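Local coordinates for protein Cry23AA1 (Bacillus thuringiensis, PDB 4RHZ) that binds a zinc ion, pairs with Cry37Aa1 in a binary complex and probably acts as a pore-forming insecticidal toxin of the aerolysin family, at residues N11-M14 against K15-G19. Residues are numbered along the deposited sequence; the frame is centred on the assembly and turned at random.
Sequences NNYM and KEVYG
Met14 and Tyr18, one turn apart on helix 6-18, make up the tightly packed side of this local contact, with Met14 its buried residue. Bent at its last two torsions, the methionine carries its sulfur to the Tyr18 ring, where SD lies 3.7 Å from CD2; the ring meets it obliquely in a Met-aromatic contact, and the methyl CE lies against CD2 and CE2. A first torsion of 168° swings the Tyr13 ring away from its own backbone N and toward Val17, whose CG2 sits over one face, offset toward the rim and 4.1 Å from the ring centroid, as a CH-pi donor. The other methyl of the valine, CG1, lies over the centre of the Tyr18 ring, leaving the more exposed Val17 wedged between two tyrosines. A single water joins the phenols, 3.0 Å from Tyr13 OH and 2.6 Å from Tyr18 OH, lying in plane at both ring edges.

The solvent side is looser. Asn12 ND2 offers Glu16 OE2 a weak hydrogen bond of 3.5 Å, with the amide and carboxylate planes turned 67° apart, while the other carboxylate oxygen, OE1, has its partner in the hydroxyl of Tyr197. The outer end of Lys15 stretches past Asn11, its CE 3.3 Å from Asn11 OD1, though both residues also touch Val23. Along the backbone the ordinary i to i+4 bonds persist as far as Tyr18 N to Met14 O at 3.1 Å, and Gly19, just past the end of the helix, leaves helical angles with positive phi.

Far from the zinc site, this short amphipathic helix lies on a predominantly beta protein: Met14 settles on Ala185 and Val187 of strand 182-190 and on Val23 of strand 22-27, Tyr18 also reaches Val187, and Tyr13 meets Tyr197 of helix 191-197 edge-to-face.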
loop_
_atom_site.group_PDB
_atom_site.type_symbol
_atom_site.label_atom_id
_atom_site.label_comp_id
_atom_site.label_asym_id
_atom_site.label_seq_id
_atom_site.Cartn_x
_atom_site.Cartn_y
_atom_site.Cartn_z
ATOM N N ASN A 11 6.965 41.837 -2.513
ATOM C CA ASN A 11 7.326 42.651 -3.637
ATOM C C ASN A 11 6.013 43.083 -4.335
ATOM O O ASN A 11 5.840 44.261 -4.693
ATOM C CB ASN A 11 8.273 41.865 -4.538
ATOM C CG ASN A 11 8.773 42.640 -5.711
ATOM O OD1 ASN A 11 8.024 42.925 -6.659
ATOM N ND2 ASN A 11 10.079 42.921 -5.718
ATOM N N ASN A 12 5.071 42.153 -4.476
ATOM C CA ASN A 12 3.899 42.472 -5.277
ATOM C C ASN A 12 2.976 43.450 -4.527
ATOM O O ASN A 12 2.420 44.347 -5.116
ATOM C CB ASN A 12 3.152 41.211 -5.790
ATOM C CG ASN A 12 1.893 41.563 -6.613
ATOM O OD1 ASN A 12 1.957 42.088 -7.752
ATOM N ND2 ASN A 12 0.735 41.273 -6.033
ATOM N N TYR A 13 2.840 43.246 -3.233
ATOM C CA TYR A 13 2.107 44.099 -2.375
ATOM C C TYR A 13 2.657 45.558 -2.449
ATOM O O TYR A 13 1.893 46.543 -2.672
ATOM C CB TYR A 13 2.232 43.534 -0.976
ATOM C CG TYR A 13 1.748 44.458 0.106
ATOM C CD1 TYR A 13 0.432 44.390 0.571
ATOM C CD2 TYR A 13 2.611 45.392 0.688
ATOM C CE1 TYR A 13 -0.011 45.221 1.591
ATOM C CE2 TYR A 13 2.172 46.236 1.727
ATOM C CZ TYR A 13 0.868 46.155 2.156
ATOM O OH TYR A 13 0.425 46.998 3.150
ATOM N N MET A 14 3.974 45.699 -2.324
ATOM C CA MET A 14 4.539 47.005 -2.352
ATOM C C MET A 14 4.266 47.709 -3.673
ATOM O O MET A 14 4.047 48.907 -3.693
ATOM C CB MET A 14 6.040 46.974 -2.104
ATOM C CG MET A 14 6.450 46.736 -0.686
ATOM S SD MET A 14 5.841 47.922 0.554
ATOM C CE MET A 14 6.992 49.251 0.165
ATOM N N LYS A 15 4.378 47.004 -4.781
ATOM C CA LYS A 15 4.156 47.637 -6.066
ATOM C C LYS A 15 2.693 48.038 -6.226
ATOM O O LYS A 15 2.419 49.089 -6.744
ATOM C CB LYS A 15 4.582 46.763 -7.212
ATOM C CG LYS A 15 6.093 46.630 -7.286
ATOM C CD LYS A 15 6.602 45.863 -8.514
ATOM C CE LYS A 15 8.113 45.705 -8.399
ATOM N NZ LYS A 15 8.723 44.812 -9.445
ATOM N N GLU A 16 1.775 47.211 -5.753
ATOM C CA GLU A 16 0.381 47.491 -5.966
ATOM C C GLU A 16 -0.096 48.612 -5.074
ATOM O O GLU A 16 -0.891 49.453 -5.508
ATOM C CB GLU A 16 -0.510 46.251 -5.756
ATOM C CG GLU A 16 -0.377 45.270 -6.969
ATOM C CD GLU A 16 -1.257 44.031 -6.837
ATOM O OE1 GLU A 16 -1.841 43.795 -5.737
ATOM O OE2 GLU A 16 -1.395 43.319 -7.856
ATOM N N VAL A 17 0.381 48.623 -3.836
ATOM C CA VAL A 17 -0.161 49.504 -2.864
ATOM C C VAL A 17 0.442 50.907 -2.985
ATOM O O VAL A 17 -0.299 51.895 -2.854
ATOM C CB VAL A 17 0.023 48.957 -1.461
ATOM C CG1 VAL A 17 -0.202 50.079 -0.393
ATOM C CG2 VAL A 17 -0.939 47.753 -1.236
ATOM N N TYR A 18 1.747 50.979 -3.261
ATOM C CA TYR A 18 2.490 52.236 -3.254
ATOM C C TYR A 18 2.858 52.711 -4.636
ATOM O O TYR A 18 3.375 53.820 -4.781
ATOM C CB TYR A 18 3.787 52.131 -2.379
ATOM C CG TYR A 18 3.420 51.925 -0.928
ATOM C CD1 TYR A 18 2.803 52.930 -0.214
ATOM C CD2 TYR A 18 3.572 50.691 -0.309
ATOM C CE1 TYR A 18 2.392 52.750 1.086
ATOM C CE2 TYR A 18 3.152 50.503 0.993
ATOM C CZ TYR A 18 2.578 51.556 1.695
ATOM O OH TYR A 18 2.128 51.396 2.986
ATOM N N GLY A 19 2.660 51.886 -5.658
ATOM C CA GLY A 19 3.133 52.274 -7.013
ATOM C C GLY A 19 4.638 52.189 -7.135
ATOM O O GLY A 19 5.202 52.659 -8.111
HETATM O O HOH W 1 2.441 49.064 4.054
#